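Local atomic coordinates of putative glutathione S-transferase (Sinorhizobium meliloti, PDB entry 4MDC), a protein that probably transfers glutathione to electrophilic substrates, as a homodimeric member of the glutathione S-transferase family. Residues I41-G46 / M100-L106; P73-D77 / I89-L93. One frame throughout, in Å; residues are numbered along the deposited sequence.

Contact 1: I41-G46 / M100-L106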
loop_
_atom_site.group_PDB
_atom_site.type_symbol
_atom_site.label_atom_id
_atom_site.label_comp_id
_atom_site.label_asym_id
_atom_site.label_seq_id
_atom_site.Cartn_x
_atom_site.Cartn_y
_atom_site.Cartn_z
ATOM N N ILE B 41 -9.400 15.196 1.418
ATOM C CA ILE B 41 -9.207 15.339 2.853
ATOM C C ILE B 41 -8.855 16.773 3.269
ATOM O O ILE B 41 -9.480 17.346 4.185
ATOM C CB ILE B 41 -8.124 14.392 3.412
ATOM C CG1 ILE B 41 -8.480 12.937 3.096
ATOM C CG2 ILE B 41 -7.990 14.651 4.886
ATOM C CD1 ILE B 41 -7.286 12.029 3.283
ATOM N N LEU B 42 -7.906 17.352 2.547
ATOM C CA LEU B 42 -7.465 18.726 2.807
ATOM C C LEU B 42 -8.639 19.708 2.669
ATOM O O LEU B 42 -8.815 20.539 3.564
ATOM C CB LEU B 42 -6.289 19.088 1.928
ATOM C CG LEU B 42 -4.966 18.361 2.156
ATOM C CD1 LEU B 42 -4.006 18.525 0.982
ATOM C CD2 LEU B 42 -4.320 18.880 3.435
ATOM N N SER B 43 -9.461 19.588 1.616
ATOM C CA SER B 43 -10.660 20.427 1.478
ATOM C C SER B 43 -11.721 20.226 2.560
ATOM O O SER B 43 -12.254 21.199 3.088
ATOM C CB SER B 43 -11.343 20.266 0.102
ATOM O OG SER B 43 -10.427 20.587 -0.866
ATOM N N GLU B 44 -12.014 18.974 2.901
ATOM C CA GLU B 44 -12.999 18.649 3.935
ATOM C C GLU B 44 -12.593 19.278 5.265
ATOM O O GLU B 44 -13.435 19.723 6.024
ATOM C CB GLU B 44 -13.143 17.101 4.114
ATOM C CG GLU B 44 -13.895 16.378 2.993
ATOM C CD GLU B 44 -15.410 16.597 2.981
ATOM O OE1 GLU B 44 -15.999 16.740 4.067
ATOM O OE2 GLU B 44 -16.052 16.618 1.868
ATOM N N TYR B 45 -11.289 19.329 5.517
ATOM C CA TYR B 45 -10.747 19.868 6.783
ATOM C C TYR B 45 -10.356 21.364 6.684
ATOM O O TYR B 45 -9.810 21.916 7.609
ATOM C CB TYR B 45 -9.553 19.012 7.266
ATOM C CG TYR B 45 -9.891 17.659 7.822
ATOM C CD1 TYR B 45 -11.187 17.308 8.144
ATOM C CD2 TYR B 45 -8.877 16.719 8.072
ATOM C CE1 TYR B 45 -11.478 16.058 8.657
ATOM C CE2 TYR B 45 -9.158 15.484 8.599
ATOM C CZ TYR B 45 -10.454 15.145 8.880
ATOM O OH TYR B 45 -10.780 13.948 9.488
ATOM N N GLY B 46 -10.621 21.999 5.554
ATOM C CA GLY B 46 -10.454 23.460 5.458
ATOM C C GLY B 46 -9.018 23.932 5.305
ATOM O O GLY B 46 -8.722 25.114 5.511
HETATM N N MSE B 100 -9.329 21.564 13.066
HETATM C CA MSE B 100 -9.811 21.517 11.668
HETATM C C MSE B 100 -10.623 20.245 11.376
HETATM O O MSE B 100 -11.402 20.241 10.420
HETATM C CB MSE B 100 -8.657 21.599 10.690
HETATM C CG MSE B 100 -7.773 22.834 10.752
HETATM SE SE MSE B 100 -8.760 24.505 10.996
HETATM C CE MSE B 100 -9.383 24.777 9.163
ATOM N N LYS B 101 -10.495 19.197 12.220
ATOM C CA LYS B 101 -11.337 17.972 12.091
ATOM C C LYS B 101 -12.475 17.829 13.100
ATOM O O LYS B 101 -13.221 16.840 13.056
ATOM C CB LYS B 101 -10.467 16.691 12.058
ATOM C CG LYS B 101 -9.764 16.222 13.325
ATOM C CD LYS B 101 -9.114 14.858 13.115
ATOM C CE LYS B 101 -8.826 14.069 14.399
ATOM N NZ LYS B 101 -8.423 14.993 15.432
ATOM N N ARG B 102 -12.620 18.816 13.994
ATOM C CA ARG B 102 -13.593 18.773 15.080
ATOM C C ARG B 102 -14.983 18.586 14.512
ATOM O O ARG B 102 -15.376 19.272 13.557
ATOM C CB ARG B 102 -13.534 20.067 15.932
ATOM N N ASP B 103 -15.718 17.617 15.045
ATOM C CA ASP B 103 -17.107 17.372 14.590
ATOM C C ASP B 103 -17.229 16.873 13.160
ATOM O O ASP B 103 -18.343 16.693 12.694
ATOM C CB ASP B 103 -17.983 18.638 14.770
ATOM C CG ASP B 103 -18.047 19.097 16.220
ATOM O OD1 ASP B 103 -18.190 18.214 17.102
ATOM O OD2 ASP B 103 -17.909 20.325 16.471
ATOM N N ARG B 104 -16.129 16.608 12.451
ATOM C CA ARG B 104 -16.222 16.154 11.075
ATOM C C ARG B 104 -15.122 15.149 10.759
ATOM O O ARG B 104 -14.617 15.081 9.653
ATOM C CB ARG B 104 -16.188 17.323 10.069
ATOM C CG ARG B 104 -15.023 18.273 10.247
ATOM C CD ARG B 104 -15.219 19.530 9.402
ATOM N NE ARG B 104 -14.024 20.346 9.405
ATOM C CZ ARG B 104 -13.909 21.495 8.747
ATOM N NH1 ARG B 104 -14.960 21.997 8.131
ATOM N NH2 ARG B 104 -12.778 22.157 8.771
ATOM N N ARG B 105 -14.812 14.311 11.713
ATOM C CA ARG B 105 -13.692 13.401 11.602
ATOM C C ARG B 105 -13.936 12.289 10.555
ATOM O O ARG B 105 -14.915 11.585 10.639
ATOM C CB ARG B 105 -13.396 12.788 12.966
ATOM C CG ARG B 105 -12.048 12.062 13.034
ATOM C CD ARG B 105 -11.795 11.346 14.354
ATOM N NE ARG B 105 -10.431 10.784 14.418
ATOM C CZ ARG B 105 -9.898 10.154 15.464
ATOM N NH1 ARG B 105 -10.595 9.992 16.603
ATOM N NH2 ARG B 105 -8.648 9.705 15.385
ATOM N N LEU B 106 -12.983 12.083 9.669
ATOM C CA LEU B 106 -13.091 11.124 8.578
ATOM C C LEU B 106 -12.491 9.711 8.865
ATOM O O LEU B 106 -12.670 8.784 8.074
ATOM C CB LEU B 106 -12.447 11.707 7.355
ATOM C CG LEU B 106 -13.175 12.929 6.812
ATOM C CD1 LEU B 106 -12.246 13.670 5.894
ATOM C CD2 LEU B 106 -14.466 12.493 6.122
HETATM O O HOH W 1 -15.821 15.423 7.170
#
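With CG anti to its own carbonyl carbon (chi1 -73°), Y45 swings its ring out from the C-terminal end of helix 33-44 to lie alongside K101 and reach L106, in the loop that leads into helix 111-145. There the phenol oxygen accepts a nearly straight hydrogen bond from the backbone: L106 N to Y45 OH is 2.9 Å, with an angle of 163° at the hydrogen. K101 CB lies over one face of the ring in a CH-pi contact, 3.7 Å from the Y45 ring centroid, while R104 O meets the ring at its edge, in plane. L106, running past the tyrosine in the opposite direction, brings CD1 to 3.7 Å from Y45 CE1. R104 closes the type II turn K101-R104. Its guanidinium holds M100 O side-on through both NE, at 2.8 Å, and NH2, and E44 O sits over the centre of the flat group, 3.3 Å from R104 CZ. E44 OE2 is bound by R227 and S229, while OE1 has a weak water-mediated link to R104 O. Replacing Y45 by an alanine would probably leave L106 N without its acceptor and open a gap between K101 and L106. Y45 OH thus ties the loop to the helix end, R104 braces the loop internally through M100 O, and the guanidinium charge, beside E44 O, is likely to interact favourably with the negative end of the helix dipole.

Contact 2: P73-D77 / I89-L93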
loop_
_atom_site.group_PDB
_atom_site.type_symbol
_atom_site.label_atom_id
_atom_site.label_comp_id
_atom_site.label_asym_id
_atom_site.label_seq_id
_atom_site.Cartn_x
_atom_site.Cartn_y
_atom_site.Cartn_z
ATOM N N PRO B 73 0.590 11.208 -4.033
ATOM C CA PRO B 73 1.102 12.530 -3.962
ATOM C C PRO B 73 2.228 12.629 -2.928
ATOM O O PRO B 73 2.512 11.658 -2.245
ATOM C CB PRO B 73 -0.085 13.312 -3.481
ATOM C CG PRO B 73 -0.818 12.403 -2.604
ATOM C CD PRO B 73 -0.610 11.056 -3.180
ATOM N N VAL B 74 2.843 13.800 -2.852
ATOM C CA VAL B 74 3.818 14.072 -1.803
ATOM C C VAL B 74 3.383 15.367 -1.125
ATOM O O VAL B 74 3.190 16.377 -1.806
ATOM C CB VAL B 74 5.233 14.240 -2.359
ATOM C CG1 VAL B 74 6.210 14.593 -1.259
ATOM C CG2 VAL B 74 5.657 12.965 -3.074
ATOM N N TYR B 75 3.305 15.345 0.212
ATOM C CA TYR B 75 2.839 16.507 0.969
ATOM C C TYR B 75 4.013 17.066 1.740
ATOM O O TYR B 75 4.692 16.339 2.434
ATOM C CB TYR B 75 1.752 16.083 1.932
ATOM C CG TYR B 75 1.092 17.115 2.773
ATOM C CD1 TYR B 75 0.145 17.990 2.267
ATOM C CD2 TYR B 75 1.390 17.226 4.110
ATOM C CE1 TYR B 75 -0.473 18.935 3.077
ATOM C CE2 TYR B 75 0.767 18.161 4.905
ATOM C CZ TYR B 75 -0.168 18.982 4.400
ATOM O OH TYR B 75 -0.771 19.926 5.224
ATOM N N VAL B 76 4.267 18.353 1.582
ATOM C CA VAL B 76 5.360 18.975 2.288
ATOM C C VAL B 76 4.825 20.180 2.991
ATOM O O VAL B 76 4.553 21.224 2.371
ATOM C CB VAL B 76 6.514 19.411 1.379
ATOM C CG1 VAL B 76 7.690 19.882 2.239
ATOM C CG2 VAL B 76 6.961 18.275 0.489
ATOM N N ASP B 77 4.662 20.076 4.291
ATOM C CA ASP B 77 4.255 21.213 5.072
ATOM C C ASP B 77 5.471 21.986 5.513
ATOM O O ASP B 77 6.612 21.692 5.105
ATOM C CB ASP B 77 3.197 20.921 6.143
ATOM C CG ASP B 77 3.708 20.111 7.313
ATOM O OD1 ASP B 77 4.906 20.089 7.538
ATOM O OD2 ASP B 77 2.873 19.541 8.030
ATOM N N ILE B 89 0.088 10.194 4.344
ATOM C CA ILE B 89 -0.439 11.502 4.473
ATOM C C ILE B 89 -1.767 11.543 5.218
ATOM O O ILE B 89 -2.007 12.403 6.102
ATOM C CB ILE B 89 -0.551 12.178 3.076
ATOM C CG1 ILE B 89 0.805 12.338 2.415
ATOM C CG2 ILE B 89 -1.234 13.522 3.232
ATOM C CD1 ILE B 89 0.679 12.612 0.919
ATOM N N SER B 90 -2.683 10.631 4.857
ATOM C CA SER B 90 -3.993 10.611 5.500
ATOM C C SER B 90 -3.911 10.325 7.029
ATOM O O SER B 90 -4.690 10.885 7.807
ATOM C CB SER B 90 -4.940 9.629 4.757
ATOM O OG SER B 90 -4.522 8.282 4.895
ATOM N N GLU B 91 -2.970 9.490 7.427
ATOM C CA GLU B 91 -2.779 9.176 8.864
ATOM C C GLU B 91 -2.246 10.422 9.572
ATOM O O GLU B 91 -2.705 10.777 10.644
ATOM C CB GLU B 91 -1.827 7.970 9.068
ATOM C CG GLU B 91 -2.377 6.650 8.483
ATOM C CD GLU B 91 -3.651 6.138 9.148
ATOM O OE1 GLU B 91 -3.911 6.493 10.345
ATOM O OE2 GLU B 91 -4.361 5.317 8.505
ATOM N N TYR B 92 -1.270 11.051 8.940
ATOM C CA TYR B 92 -0.668 12.295 9.451
ATOM C C TYR B 92 -1.719 13.394 9.646
ATOM O O TYR B 92 -1.754 14.032 10.711
ATOM C CB TYR B 92 0.448 12.799 8.526
ATOM C CG TYR B 92 1.052 14.130 8.920
ATOM C CD1 TYR B 92 2.010 14.224 9.920
ATOM C CD2 TYR B 92 0.609 15.317 8.313
ATOM C CE1 TYR B 92 2.552 15.431 10.294
ATOM C CE2 TYR B 92 1.137 16.535 8.694
ATOM C CZ TYR B 92 2.107 16.606 9.688
ATOM O OH TYR B 92 2.685 17.781 10.080
ATOM N N LEU B 93 -2.574 13.572 8.633
ATOM C CA LEU B 93 -3.666 14.525 8.737
ATOM C C LEU B 93 -4.678 14.191 9.826
ATOM O O LEU B 93 -5.177 15.110 10.490
ATOM C CB LEU B 93 -4.378 14.747 7.398
ATOM C CG LEU B 93 -3.496 15.396 6.340
ATOM C CD1 LEU B 93 -4.189 15.422 4.999
ATOM C CD2 LEU B 93 -3.040 16.784 6.723
#
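The thioredoxin-like N-terminal domain of glutathione transferases packs helices against its mixed sheet, and here strand 74-76 meets helix 86-96, which follows the hairpin formed with strand 82-84. The axes of strand 74-76 and helix segment 89-93 approach to 10.4 Å, their N-to-C directions 35° apart. P73, preceded by the cis peptide bond that is a hallmark of this fold, turns its ring toward the helix, where I89 crosses it: P73 CG lies 3.8 Å from I89 CD1. The same methyl group reaches Y75, with I89 CD1 3.8 Å from Y75 CB, so the isoleucine spans the start of the strand. Y75 has its ring anti to the backbone nitrogen (chi1 -178°), which sets its long axis nearly along the helix. Its far end passes L93, whose CD2 is 4.3 Å from Y75 CZ, and its side chain crosses that of Y92 at about a right angle, with Y75 CE2 4.1 Å from Y92 CE2. At the end of the segment D77 and Y92 come from opposite directions. The Y92 hydroxyl donates to the syn lone pair of the carboxylate, OH to D77 OD2 being 2.7 Å, with the ring and carboxylate planes 58° apart. The other oxygen, OD1, is hydrogen-bonded to S79, and both D77 and Y92 pack on F112 of the second subunit. The contact is thus mainly apolar, through P73, Y75, I89 and L93, with one hydrogen bond at the D77-Y92 end. With a hydroxyl partner at each oxygen the carboxylate is probably favoured in its charged form, and the bond to it is likely to limit how the Y92 phenol can turn beside the neighbouring subunit.

Overall arrangement
Contact 2 lies within the N-terminal domain, and contact 1 joins that domain to the linker; their centres are about 14 Å apart, and the chain segments of contact 2 fall between those of contact 1. Helix 33-44 joins them: I41 CD1 packs 3.7 Å from S90 CB, and L42 CD2 lies 3.8 Å from L93 CD1 and 3.9 Å from Y75 CE1. Contact 2 is the more buried, with its centre about 14 Å from that of the chain, and reaches the dimer interface through D77 and Y92. Contact 1, about 17 Å out, ties the end of helix 33-44 to the linker toward the all-helical C-terminal domain. By analogy with other family members, the cis-proline loop at P73 probably borders the glutathione site.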